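Local coordinates for putative lipoate-protein ligase A subunit 2 (Thermoplasma acidophilum DSM 1728, PDB 3R07) that is the putative second subunit of a lipoate-protein ligase A, a small alpha/beta protein related to the C-terminal domain of bacterial lipoate protein ligases, at residues I19-D24 against K31-S36; K10-K15 against F84-R89; N48-M53 against D64-F69. All coordinates share one frame; numbering follows the deposited sequence.

From the N terminus, strand 5-13 comes first and supplies the 10-15 half of contact 2. The chain turns back into strand 18-26 and again into strand 29-36. Their pairing is contact 1, which closes a short hairpin loop. Helices 46-54 and 62-70 follow and pack together as contact 3. Helix 83-88 then returns to the first strand and closes contact 2. Contacts 1 and 3 lie one after the other, and the wide loop of contact 2 encloses both. Contact 1 pairs two of the three strands of the sheet, and contact 3 pairs two helices. Contact 2 joins the last helix to the first strand. Ile35, Leu50, Ile66, Phe84 and Leu88 knit the three together in a shared apolar layer.

Contact 1: I19-D24 against K31-S36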
loop_
_atom_site.group_PDB
_atom_site.type_symbol
_atom_site.label_atom_id
_atom_site.label_comp_id
_atom_site.label_asym_id
_atom_site.label_seq_id
_atom_site.Cartn_x
_atom_site.Cartn_y
_atom_site.Cartn_z
ATOM N N ILE B 19 -0.441 10.033 10.243
ATOM C CA ILE B 19 -0.518 11.286 9.495
ATOM C C ILE B 19 0.672 12.191 9.829
ATOM O O ILE B 19 0.934 12.469 10.995
ATOM C CB ILE B 19 -1.838 12.025 9.767
ATOM C CG1 ILE B 19 -3.002 11.019 9.824
ATOM C CG2 ILE B 19 -2.045 13.125 8.714
ATOM C CD1 ILE B 19 -4.381 11.628 9.871
ATOM N N ARG B 20 1.433 12.594 8.812
ATOM C CA ARG B 20 2.509 13.582 8.998
ATOM C C ARG B 20 2.031 14.865 8.393
ATOM O O ARG B 20 1.481 14.863 7.290
ATOM C CB ARG B 20 3.798 13.191 8.310
ATOM C CG ARG B 20 4.254 11.780 8.510
ATOM C CD ARG B 20 5.650 11.637 8.001
ATOM N NE ARG B 20 6.124 10.265 8.083
ATOM C CZ ARG B 20 6.647 9.696 9.167
ATOM N NH1 ARG B 20 6.757 10.377 10.297
ATOM N NH2 ARG B 20 7.060 8.433 9.126
ATOM N N VAL B 21 2.232 15.963 9.115
ATOM C CA VAL B 21 1.854 17.286 8.616
ATOM C C VAL B 21 3.041 18.230 8.681
ATOM O O VAL B 21 3.807 18.164 9.634
ATOM C CB VAL B 21 0.687 17.901 9.430
ATOM C CG1 VAL B 21 0.330 19.206 8.835
ATOM C CG2 VAL B 21 -0.533 17.027 9.400
ATOM N N THR B 22 3.201 19.086 7.676
ATOM C CA THR B 22 4.104 20.245 7.785
ATOM C C THR B 22 3.349 21.555 7.503
ATOM O O THR B 22 2.815 21.744 6.401
ATOM C CB THR B 22 5.360 20.138 6.871
ATOM O OG1 THR B 22 6.291 19.219 7.444
ATOM C CG2 THR B 22 6.074 21.518 6.725
ATOM N N LEU B 23 3.291 22.444 8.500
ATOM C CA LEU B 23 2.613 23.731 8.329
ATOM C C LEU B 23 3.568 24.896 8.346
ATOM O O LEU B 23 4.502 24.945 9.139
ATOM C CB LEU B 23 1.569 23.966 9.408
ATOM C CG LEU B 23 0.251 23.234 9.266
ATOM C CD1 LEU B 23 0.276 22.124 10.269
ATOM C CD2 LEU B 23 -0.902 24.169 9.555
ATOM N N ASP B 24 3.300 25.837 7.461
ATOM C CA ASP B 24 4.038 27.080 7.324
ATOM C C ASP B 24 3.080 28.196 7.761
ATOM O O ASP B 24 2.080 28.451 7.085
ATOM C CB ASP B 24 4.391 27.228 5.856
ATOM C CG ASP B 24 5.489 28.210 5.602
ATOM O OD1 ASP B 24 5.724 29.122 6.434
ATOM O OD2 ASP B 24 6.111 28.072 4.528
ATOM N N LYS B 31 0.198 29.541 5.339
ATOM C CA LYS B 31 0.868 29.971 4.127
ATOM C C LYS B 31 1.075 28.766 3.231
ATOM O O LYS B 31 0.905 28.842 2.014
ATOM C CB LYS B 31 2.205 30.627 4.475
ATOM C CG LYS B 31 2.960 31.210 3.302
ATOM C CD LYS B 31 4.218 31.951 3.751
ATOM C CE LYS B 31 4.982 32.479 2.518
ATOM N NZ LYS B 31 6.055 33.485 2.860
ATOM N N ASP B 32 1.474 27.658 3.851
ATOM C CA ASP B 32 1.594 26.394 3.164
ATOM C C ASP B 32 1.283 25.209 4.068
ATOM O O ASP B 32 1.340 25.309 5.306
ATOM C CB ASP B 32 2.968 26.228 2.547
ATOM C CG ASP B 32 2.905 25.519 1.206
ATOM O OD1 ASP B 32 1.807 25.016 0.836
ATOM O OD2 ASP B 32 3.952 25.482 0.510
ATOM N N ILE B 33 0.935 24.090 3.431
ATOM C CA ILE B 33 0.680 22.849 4.142
ATOM C C ILE B 33 0.999 21.648 3.250
ATOM O O ILE B 33 0.807 21.668 2.027
ATOM C CB ILE B 33 -0.764 22.810 4.797
ATOM C CG1 ILE B 33 -1.019 21.486 5.533
ATOM C CG2 ILE B 33 -1.865 23.162 3.784
ATOM C CD1 ILE B 33 -2.263 21.457 6.367
ATOM N N HIS B 34 1.535 20.613 3.878
ATOM C CA HIS B 34 1.835 19.391 3.185
ATOM C C HIS B 34 1.406 18.278 4.108
ATOM O O HIS B 34 1.833 18.226 5.252
ATOM C CB HIS B 34 3.317 19.340 2.791
ATOM C CG HIS B 34 3.826 17.957 2.514
ATOM N ND1 HIS B 34 3.405 17.200 1.432
ATOM C CD2 HIS B 34 4.729 17.191 3.181
ATOM C CE1 HIS B 34 4.019 16.029 1.457
ATOM N NE2 HIS B 34 4.831 16.000 2.505
ATOM N N ILE B 35 0.496 17.434 3.632
ATOM C CA ILE B 35 0.040 16.279 4.394
ATOM C C ILE B 35 0.548 14.987 3.737
ATOM O O ILE B 35 0.459 14.810 2.521
ATOM C CB ILE B 35 -1.485 16.230 4.510
ATOM C CG1 ILE B 35 -2.030 17.582 4.978
ATOM C CG2 ILE B 35 -1.900 15.138 5.462
ATOM C CD1 ILE B 35 -3.534 17.737 4.874
ATOM N N SER B 36 1.097 14.085 4.545
ATOM C CA SER B 36 1.643 12.866 3.999
ATOM C C SER B 36 1.462 11.734 4.982
ATOM O O SER B 36 0.872 11.912 6.032
ATOM C CB SER B 36 3.110 13.052 3.612
ATOM O OG SER B 36 3.921 13.305 4.737
#
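Arg20 and Ser36, Thr22 and His34, and Asp24 and Asp32 are the hydrogen-bonded pairs of this antiparallel hairpin. The axes of the two segments approach to 4.7 Å. Arg20 N to Ser36 O and Ser36 N to Arg20 O are both 2.9 Å. Thr22 and His34 also bond through N and O in both directions. Near the turn the ladder holds a classic beta bulge, with Lys31 and Asp32 both opposite Asp24. Asp24 O takes Lys31 N at 2.8 Å. A weaker bond of 3.4 Å runs from Asp32 N to Asp24 O.

Apolar contacts line one face. Ile19 and Ile35 lie side by side, with CG2 to CG2 at 3.8 Å. In both, CG2 stands anti to the backbone N, which brings the two methyls together. Ile33 CD1 lies 4.2 Å from both Val21 CG1 and Leu23 CG. Helices 46-54 and 83-88 cover this face.

Polar groups fill the other face. Arg20 CB and Ser36 OG touch there. Beyond the hairpin, Arg20 NE and Ser36 OG each bind an acidic side chain of another protein chain. Thr22 OG1 bonds to Ser9, and Asp32 OD1 pairs with Arg55, both of the same chain.

The chemistry thus divides the hairpin by face. Backbone bonds hold the strands, the apolar side joins the core, and Arg20, His34 and Ser36 on the polar side meet another protein chain.

Contact 2: K10-K15 against F84-R89; sequences KNWKAK and FIQALR
The Trp12 indole has Gln86 CB over one face. This CH-pi contact is centred on the five-membered ring, 3.7 Å from Gln86 CB to the centroid and 16° off the normal. Gln86 CG continues toward the rim of the benzo ring, 3.9 Å from Trp12 CZ2. The Gln86 chain then bends at chi2, and its amide plane is 67° from the ring. Trp12 CG is anti to the backbone N (chi1 175°), which carries the indole up beside the helix. Trp12 NE1 is hydrogen-bonded to Asp83. At the root of the ring, Trp12 CB packs on Ala87 CB at 4.0 Å.

Lys10 reaches the end of the same helix. CD passes Ala87 O; the bends at chi3 and chi4 then carry CE past Gln86 O and turn NZ to Arg89 O. Lys10 NZ donates to Arg89 O at 2.9 Å, almost in line with the C=O bond. The carbonyls at this end of the helix would probably favour a positive charge on Lys10.

Strand 10-13 and helix 84-88 run roughly antiparallel, their axes 7.7 Å apart at closest approach. Strand 18-26 lies beside strand 5-13, and its Val21 touches Ala87 and Leu88. Further round the helix, Phe84 and Ile85 pack on helix 62-70, and Phe84 and Leu88 meet helix 46-54.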
loop_
_atom_site.group_PDB
_atom_site.type_symbol
_atom_site.label_atom_id
_atom_site.label_comp_id
_atom_site.label_asym_id
_atom_site.label_seq_id
_atom_site.Cartn_x
_atom_site.Cartn_y
_atom_site.Cartn_z
ATOM N N LYS B 10 4.796 17.451 12.367
ATOM C CA LYS B 10 4.085 16.706 13.382
ATOM C C LYS B 10 3.676 15.321 12.859
ATOM O O LYS B 10 3.200 15.205 11.740
ATOM C CB LYS B 10 2.854 17.520 13.734
ATOM C CG LYS B 10 2.616 17.704 15.191
ATOM C CD LYS B 10 1.263 18.344 15.374
ATOM C CE LYS B 10 0.416 17.477 16.258
ATOM N NZ LYS B 10 0.575 17.918 17.642
ATOM N N ASN B 11 3.890 14.281 13.660
ATOM C CA ASN B 11 3.358 12.937 13.381
ATOM C C ASN B 11 2.128 12.691 14.222
ATOM O O ASN B 11 1.956 13.303 15.264
ATOM C CB ASN B 11 4.371 11.853 13.729
ATOM C CG ASN B 11 5.733 12.128 13.166
ATOM O OD1 ASN B 11 5.887 12.552 12.016
ATOM N ND2 ASN B 11 6.745 11.894 13.977
ATOM N N TRP B 12 1.268 11.793 13.778
ATOM C CA TRP B 12 0.135 11.387 14.589
ATOM C C TRP B 12 -0.310 9.959 14.299
ATOM O O TRP B 12 -0.749 9.683 13.190
ATOM C CB TRP B 12 -1.039 12.351 14.414
ATOM C CG TRP B 12 -2.264 11.871 15.148
ATOM C CD1 TRP B 12 -3.462 11.495 14.595
ATOM C CD2 TRP B 12 -2.397 11.675 16.569
ATOM N NE1 TRP B 12 -4.332 11.088 15.580
ATOM C CE2 TRP B 12 -3.708 11.188 16.802
ATOM C CE3 TRP B 12 -1.538 11.868 17.671
ATOM C CZ2 TRP B 12 -4.189 10.895 18.105
ATOM C CZ3 TRP B 12 -2.014 11.580 18.960
ATOM C CH2 TRP B 12 -3.325 11.093 19.163
ATOM N N LYS B 13 -0.185 9.063 15.287
ATOM C CA LYS B 13 -0.730 7.704 15.187
ATOM C C LYS B 13 -2.243 7.758 15.256
ATOM O O LYS B 13 -2.807 8.296 16.204
ATOM C CB LYS B 13 -0.199 6.782 16.289
ATOM C CG LYS B 13 1.089 5.971 15.957
ATOM C CD LYS B 13 0.900 4.949 14.807
ATOM C CE LYS B 13 -0.014 3.768 15.185
ATOM N NZ LYS B 13 -0.882 3.319 14.045
ATOM N N ALA B 14 -2.895 7.249 14.219
ATOM C CA ALA B 14 -4.332 7.023 14.245
ATOM C C ALA B 14 -4.543 5.531 14.556
ATOM O O ALA B 14 -3.564 4.822 14.851
ATOM C CB ALA B 14 -4.957 7.413 12.911
ATOM N N LYS B 15 -5.789 5.047 14.490
ATOM C CA LYS B 15 -6.037 3.631 14.779
ATOM C C LYS B 15 -5.418 2.742 13.699
ATOM O O LYS B 15 -4.721 1.777 14.014
ATOM C CB LYS B 15 -7.523 3.313 15.017
ATOM C CG LYS B 15 -7.747 2.279 16.150
ATOM C CD LYS B 15 -9.144 1.622 16.096
ATOM C CE LYS B 15 -9.327 0.549 17.196
ATOM N NZ LYS B 15 -10.250 -0.562 16.773
ATOM N N PHE B 84 -7.195 13.960 11.767
ATOM C CA PHE B 84 -6.603 15.096 11.059
ATOM C C PHE B 84 -6.644 16.383 11.895
ATOM O O PHE B 84 -5.963 17.362 11.575
ATOM C CB PHE B 84 -7.295 15.317 9.716
ATOM C CG PHE B 84 -6.978 14.269 8.698
ATOM C CD1 PHE B 84 -5.818 14.351 7.932
ATOM C CD2 PHE B 84 -7.835 13.198 8.497
ATOM C CE1 PHE B 84 -5.515 13.381 6.980
ATOM C CE2 PHE B 84 -7.541 12.224 7.545
ATOM C CZ PHE B 84 -6.375 12.312 6.787
ATOM N N ILE B 85 -7.455 16.371 12.955
ATOM C CA ILE B 85 -7.492 17.444 13.943
ATOM C C ILE B 85 -6.273 17.344 14.864
ATOM O O ILE B 85 -5.535 18.313 15.001
ATOM C CB ILE B 85 -8.853 17.452 14.704
ATOM C CG1 ILE B 85 -9.866 18.269 13.897
ATOM C CG2 ILE B 85 -8.724 17.994 16.146
ATOM C CD1 ILE B 85 -11.195 17.576 13.699
ATOM N N GLN B 86 -6.046 16.176 15.465
ATOM C CA GLN B 86 -4.854 15.974 16.285
ATOM C C GLN B 86 -3.555 16.203 15.497
ATOM O O GLN B 86 -2.612 16.800 16.015
ATOM C CB GLN B 86 -4.842 14.588 16.958
ATOM C CG GLN B 86 -5.872 14.373 18.088
ATOM C CD GLN B 86 -6.057 15.595 18.991
ATOM O OE1 GLN B 86 -7.137 16.184 19.039
ATOM N NE2 GLN B 86 -5.001 15.985 19.695
ATOM N N ALA B 87 -3.525 15.739 14.248
ATOM C CA ALA B 87 -2.356 15.872 13.367
ATOM C C ALA B 87 -1.994 17.326 13.092
ATOM O O ALA B 87 -0.835 17.721 13.162
ATOM C CB ALA B 87 -2.617 15.152 12.058
ATOM N N LEU B 88 -3.025 18.103 12.797
ATOM C CA LEU B 88 -2.927 19.480 12.370
ATOM C C LEU B 88 -2.901 20.509 13.510
ATOM O O LEU B 88 -2.816 21.706 13.239
ATOM C CB LEU B 88 -4.147 19.758 11.512
ATOM C CG LEU B 88 -4.044 20.524 10.214
ATOM C CD1 LEU B 88 -2.897 20.006 9.398
ATOM C CD2 LEU B 88 -5.339 20.280 9.481
ATOM N N ARG B 89 -2.999 20.056 14.764
ATOM C CA ARG B 89 -3.072 20.966 15.920
ATOM C C ARG B 89 -1.741 21.168 16.580
ATOM O O ARG B 89 -1.065 20.200 16.939
ATOM C CB ARG B 89 -4.062 20.487 16.986
ATOM C CG ARG B 89 -5.451 21.078 16.849
ATOM C CD ARG B 89 -5.503 22.589 17.162
ATOM N NE ARG B 89 -6.513 23.262 16.332
ATOM C CZ ARG B 89 -7.836 23.222 16.535
ATOM N NH1 ARG B 89 -8.356 22.547 17.563
ATOM N NH2 ARG B 89 -8.647 23.866 15.697
#

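Contact 3: N48-M53 against D64-F69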
loop_
_atom_site.group_PDB
_atom_site.type_symbol
_atom_site.label_atom_id
_atom_site.label_comp_id
_atom_site.label_asym_id
_atom_site.label_seq_id
_atom_site.Cartn_x
_atom_site.Cartn_y
_atom_site.Cartn_z
ATOM N N ASN B 48 -5.139 16.431 -2.203
ATOM C CA ASN B 48 -4.813 17.744 -2.770
ATOM C C ASN B 48 -5.871 18.800 -2.478
ATOM O O ASN B 48 -5.555 19.977 -2.397
ATOM C CB ASN B 48 -4.630 17.643 -4.275
ATOM C CG ASN B 48 -3.508 16.734 -4.656
ATOM O OD1 ASN B 48 -3.670 15.879 -5.515
ATOM N ND2 ASN B 48 -2.355 16.903 -4.014
ATOM N N ARG B 49 -7.123 18.361 -2.351
ATOM C CA ARG B 49 -8.232 19.249 -2.043
ATOM C C ARG B 49 -8.082 19.710 -0.592
ATOM O O ARG B 49 -8.279 20.885 -0.299
ATOM C CB ARG B 49 -9.601 18.565 -2.277
ATOM C CG ARG B 49 -10.676 19.441 -2.996
ATOM C CD ARG B 49 -12.165 18.935 -2.877
ATOM N NE ARG B 49 -12.334 17.480 -2.995
ATOM C CZ ARG B 49 -12.899 16.697 -2.064
ATOM N NH1 ARG B 49 -13.381 17.222 -0.932
ATOM N NH2 ARG B 49 -12.993 15.374 -2.258
ATOM N N LEU B 50 -7.707 18.796 0.299
ATOM C CA LEU B 50 -7.580 19.106 1.712
ATOM C C LEU B 50 -6.451 20.106 1.963
ATOM O O LEU B 50 -6.567 20.976 2.817
ATOM C CB LEU B 50 -7.365 17.831 2.531
ATOM C CG LEU B 50 -7.328 17.915 4.064
ATOM C CD1 LEU B 50 -8.524 18.674 4.631
ATOM C CD2 LEU B 50 -7.224 16.531 4.695
ATOM N N GLU B 51 -5.360 19.991 1.218
ATOM C CA GLU B 51 -4.276 20.958 1.334
ATOM C C GLU B 51 -4.702 22.326 0.759
ATOM O O GLU B 51 -4.387 23.373 1.330
ATOM C CB GLU B 51 -3.000 20.446 0.643
ATOM C CG GLU B 51 -2.255 19.324 1.363
ATOM C CD GLU B 51 -1.147 18.714 0.498
ATOM O OE1 GLU B 51 -1.210 18.867 -0.735
ATOM O OE2 GLU B 51 -0.210 18.081 1.034
ATOM N N ASP B 52 -5.410 22.308 -0.368
ATOM C CA ASP B 52 -5.872 23.532 -1.039
ATOM C C ASP B 52 -6.852 24.327 -0.191
ATOM O O ASP B 52 -6.883 25.553 -0.256
ATOM C CB ASP B 52 -6.517 23.199 -2.387
ATOM C CG ASP B 52 -5.493 22.800 -3.444
ATOM O OD1 ASP B 52 -4.272 22.886 -3.141
ATOM O OD2 ASP B 52 -5.908 22.404 -4.569
ATOM N N MET B 53 -7.641 23.612 0.602
ATOM C CA MET B 53 -8.665 24.213 1.434
ATOM C C MET B 53 -8.055 24.905 2.633
ATOM O O MET B 53 -8.385 26.048 2.915
ATOM C CB MET B 53 -9.687 23.161 1.864
ATOM C CG MET B 53 -10.617 22.744 0.716
ATOM S SD MET B 53 -11.680 21.347 1.132
ATOM C CE MET B 53 -12.772 21.428 -0.300
ATOM N N ASP B 64 -13.663 23.522 10.919
ATOM C CA ASP B 64 -14.628 23.900 9.885
ATOM C C ASP B 64 -14.262 23.254 8.556
ATOM O O ASP B 64 -15.120 22.698 7.879
ATOM C CB ASP B 64 -14.693 25.430 9.706
ATOM C CG ASP B 64 -15.229 26.163 10.945
ATOM O OD1 ASP B 64 -15.376 25.522 12.023
ATOM O OD2 ASP B 64 -15.492 27.392 10.828
ATOM N N ILE B 65 -12.978 23.335 8.211
ATOM C CA ILE B 65 -12.428 22.841 6.950
ATOM C C ILE B 65 -12.407 21.300 6.919
ATOM O O ILE B 65 -12.737 20.701 5.898
ATOM C CB ILE B 65 -11.002 23.442 6.693
ATOM C CG1 ILE B 65 -11.028 24.982 6.713
ATOM C CG2 ILE B 65 -10.363 22.891 5.410
ATOM C CD1 ILE B 65 -11.449 25.662 5.404
ATOM N N ILE B 66 -12.046 20.672 8.038
ATOM C CA ILE B 66 -11.982 19.212 8.114
ATOM C C ILE B 66 -13.378 18.590 7.921
ATOM O O ILE B 66 -13.587 17.753 7.010
ATOM C CB ILE B 66 -11.310 18.719 9.428
ATOM C CG1 ILE B 66 -9.801 18.529 9.263
ATOM C CG2 ILE B 66 -11.824 17.350 9.821
ATOM C CD1 ILE B 66 -9.145 19.402 8.238
ATOM N N ARG B 67 -14.324 19.025 8.767
ATOM C CA ARG B 67 -15.700 18.533 8.764
ATOM C C ARG B 67 -16.363 18.805 7.427
ATOM O O ARG B 67 -17.092 17.954 6.927
ATOM C CB ARG B 67 -16.514 19.138 9.917
ATOM C CG ARG B 67 -15.956 18.837 11.315
ATOM C CD ARG B 67 -16.983 19.139 12.435
ATOM N NE ARG B 67 -16.368 19.394 13.753
ATOM C CZ ARG B 67 -15.784 18.473 14.534
ATOM N NH1 ARG B 67 -15.698 17.199 14.151
ATOM N NH2 ARG B 67 -15.267 18.829 15.708
ATOM N N ASP B 68 -16.096 19.974 6.844
ATOM C CA ASP B 68 -16.608 20.314 5.505
ATOM C C ASP B 68 -16.160 19.262 4.492
ATOM O O ASP B 68 -17.005 18.570 3.907
ATOM C CB ASP B 68 -16.170 21.737 5.084
ATOM C CG ASP B 68 -16.155 21.955 3.551
ATOM O OD1 ASP B 68 -16.125 20.974 2.776
ATOM O OD2 ASP B 68 -16.141 23.127 3.105
ATOM N N PHE B 69 -14.835 19.183 4.306
ATOM C CA PHE B 69 -14.105 18.214 3.475
ATOM C C PHE B 69 -14.708 16.813 3.480
ATOM O O PHE B 69 -15.047 16.277 2.418
ATOM C CB PHE B 69 -12.660 18.176 3.991
ATOM C CG PHE B 69 -11.762 17.164 3.330
ATOM C CD1 PHE B 69 -11.365 17.317 2.010
ATOM C CD2 PHE B 69 -11.262 16.097 4.063
ATOM C CE1 PHE B 69 -10.519 16.414 1.420
ATOM C CE2 PHE B 69 -10.416 15.182 3.480
ATOM C CZ PHE B 69 -10.041 15.344 2.150
#
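Phe69 spans the gap between two helices, and its ring is met by three residues of the other one: Arg49, Leu50 and Met53. Leu50 lies on one side of the ring plane and Arg49 NH1 on the other. Leu50 CB sits over the face, offset toward the rim, in a CH-pi contact 3.9 Å from the ring centroid. Both methyls of Leu50 continue along that face, with CD2 3.7 Å from Phe69 CE2. The two side chains cross at about a right angle. CG of Phe69 is anti to the backbone N (chi1 176°), which sends the ring across to the other helix.

Arg49 approaches obliquely, with NH1 3.6 Å from Phe69 CD1. Its guanidinium plane is 41° from the ring, so the two groups are not stacked flat. Phe69 CE1 lies over one face of the guanidinium, and Phe69 O is in its plane at the edge, without a hydrogen bond. Met53 SD also comes in obliquely, 5.4 Å from the Phe69 ring centroid, a Met-aromatic contact.

Away from the ring the packing is aliphatic. Met53 CB touches Ile65 CG2 at 3.6 Å. Leu50 CD1 meets Ile66 CD1 at 3.7 Å. No hydrogen bond crosses between the segments, so apolar and aromatic packing carries the contact.

The helices form an antiparallel pair at 149°, with axes 10.4 Å apart at closest approach. Beneath them, Leu50 also packs on Ile35 of strand 29-36, and Glu51 accepts a hydrogen bond from the backbone N of Ile35. Helix 83-88 closes the inner side, where Phe84 touches both Leu50 and Ile66, and Ile85 and Leu88 pack on Ile66. Toward the loop that follows helix 62-70, Arg49 and Met53 rest on Gln72.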